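Local coordinates for response regulator ChrA (Corynebacterium diphtheriae, PDB 4YN8), which probably binds DNA as the transcription regulator of a haem-sensing two-component system, joining a magnesium-binding receiver domain to a helix-turn-helix domain, at residues D61-T66 with I89-E94; Q152-G157 with A192-A197; L158-L163 with A172-H177; H180-S183 with N189-A192. The protein carries 1 engineered substitution. All coordinates share one frame; numbering follows the deposited sequence.

Contact 1. Residues D61-T66 with I89-E94; sequences DGITLT and ILAAVE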
# COMPACT_ATOMS: atom_id res chain seq x y z
N ASP A 61 6.31 10.66 4.82
CA ASP A 61 5.10 9.91 5.06
C ASP A 61 5.33 8.85 6.17
O ASP A 61 6.41 8.72 6.71
CB ASP A 61 4.51 9.31 3.76
CG ASP A 61 5.34 8.19 3.16
OD1 ASP A 61 6.16 7.55 3.83
OD2 ASP A 61 5.11 7.88 1.95
N GLY A 62 4.26 8.17 6.55
CA GLY A 62 4.31 7.24 7.69
C GLY A 62 5.16 6.01 7.36
O GLY A 62 5.71 5.37 8.28
N ILE A 63 5.25 5.63 6.08
CA ILE A 63 6.11 4.50 5.67
C ILE A 63 7.61 4.85 5.90
O ILE A 63 8.37 4.12 6.56
CB ILE A 63 5.85 4.16 4.21
CG1 ILE A 63 4.41 3.73 4.04
CG2 ILE A 63 6.80 3.07 3.70
CD1 ILE A 63 3.93 3.88 2.61
N THR A 64 8.01 6.04 5.42
CA THR A 64 9.37 6.49 5.57
C THR A 64 9.68 6.71 7.05
O THR A 64 10.78 6.35 7.53
CB THR A 64 9.59 7.80 4.80
OG1 THR A 64 9.28 7.52 3.43
CG2 THR A 64 11.02 8.29 4.95
N LEU A 65 8.73 7.29 7.78
CA LEU A 65 8.92 7.49 9.21
C LEU A 65 9.13 6.18 9.99
O LEU A 65 9.99 6.07 10.90
CB LEU A 65 7.70 8.23 9.82
CG LEU A 65 7.71 8.35 11.33
CD1 LEU A 65 8.90 9.23 11.71
CD2 LEU A 65 6.35 8.89 11.81
N THR A 66 8.31 5.17 9.66
CA THR A 66 8.46 3.84 10.26
C THR A 66 9.86 3.28 10.07
O THR A 66 10.47 2.80 11.03
CB THR A 66 7.35 2.87 9.78
OG1 THR A 66 6.09 3.47 10.19
CG2 THR A 66 7.49 1.49 10.40
N ILE A 89 -0.82 0.81 1.02
CA ILE A 89 -0.99 -0.03 2.21
C ILE A 89 0.03 -1.20 2.19
O ILE A 89 0.53 -1.56 3.26
CB ILE A 89 -2.46 -0.50 2.36
CG1 ILE A 89 -2.65 -1.31 3.66
CG2 ILE A 89 -2.83 -1.34 1.17
CD1 ILE A 89 -4.12 -1.59 3.96
N LEU A 90 0.34 -1.75 1.04
CA LEU A 90 1.34 -2.82 0.99
C LEU A 90 2.71 -2.29 1.46
O LEU A 90 3.37 -2.94 2.28
CB LEU A 90 1.43 -3.43 -0.37
CG LEU A 90 2.52 -4.50 -0.55
CD1 LEU A 90 2.30 -5.66 0.40
CD2 LEU A 90 2.57 -4.97 -2.03
N ALA A 91 3.13 -1.13 0.95
CA ALA A 91 4.44 -0.59 1.42
C ALA A 91 4.41 -0.33 2.92
O ALA A 91 5.44 -0.52 3.59
CB ALA A 91 4.82 0.66 0.65
N ALA A 92 3.26 0.13 3.45
CA ALA A 92 3.12 0.38 4.89
C ALA A 92 3.27 -0.89 5.70
O ALA A 92 3.97 -0.92 6.72
CB ALA A 92 1.80 1.08 5.23
N VAL A 93 2.63 -1.97 5.22
CA VAL A 93 2.75 -3.25 5.91
C VAL A 93 4.20 -3.78 5.78
O VAL A 93 4.79 -4.31 6.75
CB VAL A 93 1.67 -4.23 5.41
CG1 VAL A 93 1.90 -5.66 5.96
CG2 VAL A 93 0.28 -3.73 5.84
N GLU A 94 4.78 -3.62 4.62
CA GLU A 94 6.18 -4.06 4.40
C GLU A 94 7.18 -3.32 5.25
O GLU A 94 8.26 -3.84 5.53
CB GLU A 94 6.56 -3.92 2.94
CG GLU A 94 5.84 -4.97 2.09
CD GLU A 94 6.11 -4.82 0.60
OE1 GLU A 94 6.29 -3.67 0.11
OE2 GLU A 94 6.13 -5.88 -0.09

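Contact 2. Residues Q152-G157 with A192-A197; sequences QNLEQG and AAITAA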
# COMPACT_ATOMS: atom_id res chain seq x y z
N GLN A 152 -2.20 -14.23 -32.72
CA GLN A 152 -2.30 -15.25 -33.81
C GLN A 152 -1.56 -14.74 -35.04
O GLN A 152 -0.89 -15.51 -35.76
CB GLN A 152 -3.74 -15.55 -34.12
CG GLN A 152 -4.38 -16.35 -33.01
CD GLN A 152 -5.84 -16.54 -33.16
OE1 GLN A 152 -6.56 -15.69 -33.71
NE2 GLN A 152 -6.30 -17.71 -32.77
N ASN A 153 -1.66 -13.44 -35.31
CA ASN A 153 -0.88 -12.88 -36.43
C ASN A 153 0.60 -12.67 -36.14
O ASN A 153 1.44 -12.84 -37.06
CB ASN A 153 -1.57 -11.60 -36.95
CG ASN A 153 -2.86 -11.89 -37.67
OD1 ASN A 153 -3.97 -11.89 -37.10
ND2 ASN A 153 -2.74 -12.21 -38.90
N LEU A 154 0.95 -12.35 -34.90
CA LEU A 154 2.35 -12.28 -34.52
C LEU A 154 3.01 -13.66 -34.72
O LEU A 154 4.19 -13.74 -35.09
CB LEU A 154 2.57 -11.93 -33.04
CG LEU A 154 2.64 -10.52 -32.50
CD1 LEU A 154 2.93 -10.60 -31.00
CD2 LEU A 154 3.70 -9.68 -33.24
N GLU A 155 2.25 -14.72 -34.44
CA GLU A 155 2.75 -16.11 -34.59
C GLU A 155 3.12 -16.41 -36.05
O GLU A 155 4.01 -17.21 -36.32
CB GLU A 155 1.69 -17.11 -34.14
CG GLU A 155 2.22 -18.53 -33.98
CD GLU A 155 1.18 -19.58 -33.63
OE1 GLU A 155 -0.03 -19.37 -33.95
OE2 GLU A 155 1.59 -20.69 -33.14
N GLN A 156 2.40 -15.80 -36.99
CA GLN A 156 2.68 -15.95 -38.41
C GLN A 156 3.84 -15.09 -38.91
O GLN A 156 4.13 -15.11 -40.08
CB GLN A 156 1.43 -15.69 -39.22
CG GLN A 156 0.32 -16.67 -38.94
CD GLN A 156 -1.01 -16.17 -39.44
OE1 GLN A 156 -1.16 -15.91 -40.62
NE2 GLN A 156 -1.96 -15.99 -38.55
N GLY A 157 4.47 -14.34 -38.02
CA GLY A 157 5.67 -13.59 -38.28
C GLY A 157 5.44 -12.18 -38.79
O GLY A 157 6.32 -11.60 -39.38
N ALA A 192 9.02 -13.85 -27.18
CA ALA A 192 8.66 -14.39 -25.88
C ALA A 192 7.14 -14.41 -25.71
O ALA A 192 6.60 -15.28 -25.01
CB ALA A 192 9.29 -13.59 -24.75
N ALA A 193 6.46 -13.40 -26.28
CA ALA A 193 5.01 -13.38 -26.26
C ALA A 193 4.40 -14.58 -26.95
O ALA A 193 3.40 -15.15 -26.49
CB ALA A 193 4.47 -12.11 -26.89
N ILE A 194 4.95 -14.94 -28.08
CA ILE A 194 4.45 -16.09 -28.80
C ILE A 194 4.66 -17.37 -27.98
O ILE A 194 3.74 -18.18 -27.86
CB ILE A 194 5.08 -16.26 -30.19
CG1 ILE A 194 4.65 -15.11 -31.12
CG2 ILE A 194 4.69 -17.60 -30.83
CD1 ILE A 194 3.15 -15.07 -31.34
N THR A 195 5.87 -17.54 -27.45
CA THR A 195 6.13 -18.69 -26.55
C THR A 195 5.16 -18.74 -25.36
O THR A 195 4.58 -19.80 -25.08
CB THR A 195 7.57 -18.65 -26.03
OG1 THR A 195 8.42 -18.70 -27.17
CG2 THR A 195 7.87 -19.82 -25.15
N ALA A 196 4.94 -17.62 -24.70
CA ALA A 196 4.02 -17.60 -23.58
C ALA A 196 2.59 -17.91 -24.01
O ALA A 196 1.87 -18.60 -23.32
CB ALA A 196 4.07 -16.28 -22.84
N ALA A 197 2.18 -17.36 -25.17
CA ALA A 197 0.82 -17.55 -25.65
C ALA A 197 0.60 -19.03 -26.00
O ALA A 197 -0.47 -19.56 -25.80
CB ALA A 197 0.57 -16.71 -26.86

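Contact 3. Residues L158-L163 with A172-H177; sequences LSNRQL and ATVKTH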
# COMPACT_ATOMS: atom_id res chain seq x y z
N LEU A 158 4.27 -11.60 -38.54
CA LEU A 158 3.99 -10.27 -39.09
C LEU A 158 4.65 -9.20 -38.27
O LEU A 158 4.64 -9.24 -37.05
CB LEU A 158 2.48 -10.05 -39.15
CG LEU A 158 1.77 -10.54 -40.39
CD1 LEU A 158 1.78 -12.05 -40.54
CD2 LEU A 158 0.35 -10.02 -40.37
N SER A 159 5.18 -8.18 -38.94
CA SER A 159 5.71 -6.97 -38.30
C SER A 159 4.53 -6.10 -37.85
O SER A 159 3.37 -6.30 -38.27
CB SER A 159 6.52 -6.15 -39.32
OG SER A 159 5.69 -5.74 -40.39
N ASN A 160 4.84 -5.08 -37.07
CA ASN A 160 3.81 -4.10 -36.66
C ASN A 160 3.12 -3.48 -37.85
O ASN A 160 1.91 -3.34 -37.84
CB ASN A 160 4.44 -3.04 -35.80
CG ASN A 160 4.82 -3.52 -34.42
OD1 ASN A 160 4.60 -4.66 -34.00
ND2 ASN A 160 5.40 -2.63 -33.69
N ARG A 161 3.86 -3.19 -38.94
CA ARG A 161 3.26 -2.58 -40.12
C ARG A 161 2.34 -3.55 -40.82
O ARG A 161 1.28 -3.19 -41.30
CB ARG A 161 4.31 -2.09 -41.14
CG ARG A 161 3.71 -1.36 -42.35
CD ARG A 161 4.68 -1.11 -43.53
NE ARG A 161 5.37 -2.33 -44.01
CZ ARG A 161 4.79 -3.41 -44.55
NH1 ARG A 161 3.46 -3.50 -44.72
NH2 ARG A 161 5.56 -4.43 -44.93
N GLN A 162 2.75 -4.81 -40.89
CA GLN A 162 1.92 -5.79 -41.52
C GLN A 162 0.64 -6.05 -40.75
O GLN A 162 -0.42 -6.33 -41.34
CB GLN A 162 2.72 -7.10 -41.68
CG GLN A 162 3.72 -7.02 -42.83
CD GLN A 162 4.65 -8.20 -42.85
OE1 GLN A 162 5.15 -8.64 -41.82
NE2 GLN A 162 4.94 -8.67 -44.03
N LEU A 163 0.75 -6.02 -39.42
CA LEU A 163 -0.39 -6.20 -38.54
C LEU A 163 -1.36 -5.07 -38.75
O LEU A 163 -2.53 -5.31 -38.85
CB LEU A 163 0.03 -6.19 -37.06
CG LEU A 163 0.75 -7.44 -36.53
CD1 LEU A 163 1.30 -7.27 -35.13
CD2 LEU A 163 -0.20 -8.59 -36.59
N ALA A 172 0.42 2.60 -34.29
CA ALA A 172 0.37 3.03 -32.87
C ALA A 172 -0.64 2.27 -32.01
O ALA A 172 -0.35 1.96 -30.86
CB ALA A 172 0.07 4.52 -32.79
N THR A 173 -1.81 1.98 -32.57
CA THR A 173 -2.85 1.19 -31.91
C THR A 173 -2.31 -0.24 -31.69
O THR A 173 -2.48 -0.80 -30.56
CB THR A 173 -4.11 1.14 -32.75
OG1 THR A 173 -4.64 2.47 -32.91
CG2 THR A 173 -5.17 0.30 -32.09
N VAL A 174 -1.66 -0.78 -32.73
CA VAL A 174 -0.98 -2.13 -32.62
C VAL A 174 0.00 -2.11 -31.47
O VAL A 174 0.02 -3.01 -30.59
CB VAL A 174 -0.23 -2.56 -33.90
CG1 VAL A 174 0.65 -3.78 -33.66
CG2 VAL A 174 -1.21 -2.87 -35.03
N LYS A 175 0.87 -1.10 -31.46
CA LYS A 175 1.88 -1.00 -30.39
C LYS A 175 1.29 -0.90 -28.96
O LYS A 175 1.78 -1.52 -28.02
CB LYS A 175 2.87 0.14 -30.71
CG LYS A 175 4.21 -0.34 -31.28
CD LYS A 175 5.17 -0.78 -30.13
CE LYS A 175 5.89 -2.14 -30.31
NZ LYS A 175 6.59 -2.65 -29.08
N THR A 176 0.23 -0.13 -28.79
CA THR A 176 -0.47 -0.04 -27.52
C THR A 176 -1.02 -1.39 -27.05
O THR A 176 -0.91 -1.74 -25.87
CB THR A 176 -1.58 1.00 -27.61
OG1 THR A 176 -0.93 2.25 -27.90
CG2 THR A 176 -2.33 1.09 -26.33
N HIS A 177 -1.62 -2.13 -27.98
CA HIS A 177 -2.11 -3.46 -27.68
C HIS A 177 -0.96 -4.35 -27.27
O HIS A 177 -1.13 -5.14 -26.35
CB HIS A 177 -2.82 -4.10 -28.86
CG HIS A 177 -4.18 -3.54 -29.15
ND1 HIS A 177 -5.20 -3.49 -28.22
CD2 HIS A 177 -4.70 -3.04 -30.30
CE1 HIS A 177 -6.29 -2.98 -28.78
NE2 HIS A 177 -6.01 -2.69 -30.04

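Contact 4. Residues H180-S183 with N189-A192; sequences HIYS and NRTA. With SO4 (sulfate ion), chain D.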
# COMPACT_ATOMS: atom_id res chain seq x y z
N HIS A 180 0.05 -3.95 -23.70
CA HIS A 180 -0.86 -4.54 -22.76
C HIS A 180 -0.71 -6.05 -22.77
O HIS A 180 -0.72 -6.68 -21.72
CB HIS A 180 -2.29 -4.18 -23.04
CG HIS A 180 -3.22 -4.53 -21.93
ND1 HIS A 180 -4.29 -5.38 -22.09
CD2 HIS A 180 -3.22 -4.16 -20.62
CE1 HIS A 180 -4.93 -5.50 -20.94
NE2 HIS A 180 -4.29 -4.78 -20.03
N ILE A 181 -0.54 -6.61 -23.97
CA ILE A 181 -0.41 -8.08 -24.08
C ILE A 181 0.84 -8.55 -23.35
O ILE A 181 0.80 -9.57 -22.59
CB ILE A 181 -0.38 -8.50 -25.59
CG1 ILE A 181 -1.74 -8.36 -26.24
CG2 ILE A 181 0.15 -9.91 -25.75
CD1 ILE A 181 -1.69 -8.21 -27.75
N TYR A 182 1.95 -7.86 -23.56
CA TYR A 182 3.24 -8.26 -22.97
C TYR A 182 3.15 -8.19 -21.47
O TYR A 182 3.68 -9.05 -20.75
CB TYR A 182 4.36 -7.32 -23.45
CG TYR A 182 4.76 -7.43 -24.90
CD1 TYR A 182 4.19 -8.36 -25.76
CD2 TYR A 182 5.72 -6.59 -25.42
CE1 TYR A 182 4.56 -8.41 -27.10
CE2 TYR A 182 6.10 -6.66 -26.73
CZ TYR A 182 5.50 -7.55 -27.57
OH TYR A 182 5.88 -7.58 -28.89
N SER A 183 2.45 -7.19 -20.97
CA SER A 183 2.25 -7.07 -19.52
C SER A 183 1.44 -8.28 -18.98
O SER A 183 1.86 -8.91 -18.01
CB SER A 183 1.64 -5.70 -19.19
OG SER A 183 0.95 -5.74 -17.96
N ASN A 189 8.99 -8.88 -25.21
CA ASN A 189 9.21 -8.86 -26.62
C ASN A 189 8.30 -9.86 -27.32
O ASN A 189 7.70 -10.74 -26.68
CB ASN A 189 10.67 -9.20 -26.96
CG ASN A 189 11.06 -10.58 -26.49
OD1 ASN A 189 11.52 -10.77 -25.36
ND2 ASN A 189 10.91 -11.55 -27.34
N ARG A 190 8.24 -9.73 -28.64
CA ARG A 190 7.30 -10.49 -29.47
C ARG A 190 7.56 -12.00 -29.55
O ARG A 190 6.62 -12.79 -29.56
CB ARG A 190 7.12 -9.88 -30.89
CG ARG A 190 8.25 -10.01 -31.89
CD ARG A 190 7.88 -9.35 -33.25
NE ARG A 190 7.48 -8.00 -32.93
CZ ARG A 190 6.50 -7.27 -33.46
NH1 ARG A 190 5.73 -7.63 -34.47
NH2 ARG A 190 6.32 -6.09 -32.93
N THR A 191 8.83 -12.41 -29.62
CA THR A 191 9.18 -13.83 -29.61
C THR A 191 8.78 -14.51 -28.30
O THR A 191 8.17 -15.58 -28.35
CB THR A 191 10.68 -14.05 -29.81
OG1 THR A 191 11.04 -13.41 -31.02
CG2 THR A 191 10.96 -15.52 -29.96
N ALA A 192 9.02 -13.85 -27.18
CA ALA A 192 8.66 -14.39 -25.88
C ALA A 192 7.14 -14.41 -25.71
O ALA A 192 6.60 -15.28 -25.01
CB ALA A 192 9.29 -13.59 -24.75
S SO4 D . 8.91 -6.08 -29.88
O1 SO4 D . 7.46 -6.05 -30.20
O2 SO4 D . 9.69 -5.38 -30.89
O3 SO4 D . 8.88 -5.40 -28.58
O4 SO4 D . 9.54 -7.39 -29.79

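Contact 1. Residues D61-T66 with I89-E94
Ile63 meets Ala91 and Ala92 where helices 62-72 and 89-94 come close, with the CA atoms of Ile63 and Ala92 5.2 Å apart. Just ahead of it, Asp61 is the N-cap of helix 62-72: its OD1 accepts from Thr64 N at 2.9 Å, nearly straight at 171°, which ties down the first turn. Gly62 begins the helix. Ile63 then sends three carbons across. With CG1 anti to the carbonyl carbon (chi1 -62°), that atom lies against the backbone of Ala92, 3.7 Å from Ala92 CA. Beyond it CD1 reaches Ala91 CB at 3.9 Å, while the CG2 branch comes within 3.8 Å of Ala91 O. No hydrogen bond links the segments, so the 131 Å² they bury rests on van der Waals packing, one methyl of it against a carbonyl oxygen. One turn on, Thr66 OG1 donates to Gly62 O at 2.7 Å, a carbonyl that Thr66 N also uses; the hydroxyl is thus satisfied inside its own helix. Both helices belong to the CheY-like receiver domain. Ile63 and Ala92 each touch Ile55, Leu65 packs on strand 50-53 and Thr66 on strand 77-81, while Ile89, Leu90 and Val93 of the partner helix touch helix 126-136.

Contact 2. Residues Q152-G157 with A192-A197
Ile194 drives its CD1 methyl against the last turn of helix 145-155, between the side chains of Leu154 and Glu155. Two torsions put it there: CG1 stands anti to the carbonyl carbon, and chi2 of -61° folds CD1 back instead of letting it run straight on. The methyl ends 3.2 Å from Glu155 N and 3.4 Å from Glu155 CA, a tight fit against main chain rather than against side-chain tips. On one flank CD1 meets Leu154 CB at 3.6 Å; on another it touches Glu155 CB at 3.8 Å. The second branch, CG2, has a lighter contact with Glu155 CG at 4.1 Å. Glu155 crosses Ile194 at about a right angle. Its CG stands anti to the backbone N (chi1 -168°), which lays the aliphatic part across the isoleucine, and the chain, extended beyond CG, carries the carboxylate past it. There OE2 forms a salt bridge with Arg198, one turn further along the same helix as Ile194, adding a polar clasp beside the apolar one. No hydrogen bond joins the two segments themselves, which bury 168 Å² in all. Immediately after this turn the helix stops in a Schellman motif: Gly157 takes a positive phi of 89°, and its N bonds back to Leu154 O at 3.0 Å. Helices 145-155 and 190-199, packed here, are the first and last of the four in the LuxR-type (GerE) helix-turn-helix domain, whose ends this contact brings together.

Contact 3. Residues L158-L163 with A172-H177
Leu163 and Val174 form the apolar pair of a mixed contact, with the Asn160 amide and the Lys175 stem at its outer side, between the two helices of the helix-turn-helix motif, 160-167 and 171-185, in the LuxR-type domain; by family precedent the second is probably the DNA-recognition helix. The evidence for the pair is a branched fit at about a right angle: Leu163 CD1 lies 3.8 Å from Val174 CG1, while Val174 CG2 looks onto Leu163 CB at 4.1 Å. Both valine methyls are therefore used, CG1 standing anti to the backbone N (chi1 169°). Nearer the surface, Asn160 lies across the chain of Lys175, which bends at chi2 and chi3. Asn160 ND2 comes to 3.5 Å from both Lys175 CG and Lys175 CE, so the amide rests on the aliphatic stem. Lys175 NZ makes a long, weak ion pair with a sulfate. Asn160 OD1 probably accepts from Arg190 NH2 of helix 190-199, though the approach is unusually short. Helix 160-167 starts in a capping box: Gln162 N donates to Ser159 OG at 3.1 Å, and in return Ser159 N donates to Gln162 OE1 at 2.9 Å, the bond lying in the carbonyl plane on a lone pair and nearly straight at 170°.

Contact 4. Residues H180-S183 with N189-A192
Tyr182 lays one face of its ring over the backbone of Asn189, and this is the close-fitting half of the contact. Tyr182 CZ stands 3.6 Å from Asn189 C, with Asn189 O above the same face but offset toward the rim. The hydroxyl then runs on to Arg190, where Tyr182 OH is 3.3 Å from Arg190 CB; it also lies 3.2 Å from Arg190 N, but the angle is too poor for a hydrogen bond. The loose side begins at Asn189, whose CB points away from the tyrosine, and continues to exposed Thr191. On the polar side of this surface contact a sulfate ion is bound, probably from the crystallisation liquor. Its O1 sits at the edge of the tyrosine ring, near the ring plane, and accepts a hydrogen bond from Tyr182 OH at 2.6 Å. The same O1 accepts from Arg190 NH2 at 3.0 Å and, weakly, from Arg190 NE, while O4 accepts from Arg190 N at 2.9 Å with an angle of 159° at the hydrogen. With CG between the backbone N and the carbonyl carbon (chi1 72°) and a bend at chi3, the guanidinium turns its edge to the anion. Arg190 N belongs to the first turn of its helix, whose dipole would probably favour a negative group here. The contact closes the short turn between helices 171-185 and 190-199. Arg190 NH2, which also serves the sulfate, probably bonds Asn160 OD1 at the start of helix 160-167, whereas Ile181 packs on helix 145-155.

How the contacts relate
Contact 1 stands apart in the receiver domain, its centre 33 to 41 Å from the centres of the other three, which share the helix-turn-helix domain. Contacts 1 to 3 are partly buried and contact 4 lies at the surface; 1 and 2 each turn on one isoleucine laid against a neighbouring helix. Contact 3 mixes an apolar pair with a polar rim, and contact 4 sets a tyrosine face on main chain with a sulfate bound beside it. Contacts 2 and 4 share helix 190-199, and contacts 3 and 4 share helix 171-185. Touches between contacts 2, 3 and 4, such as Leu154 CD2 to Leu163 CD1 at 3.9 Å and Ala193 CB to Tyr182 CE1 at 3.7 Å, join helices 145-155, 160-167, 171-185 and 190-199 in the LuxR-type domain.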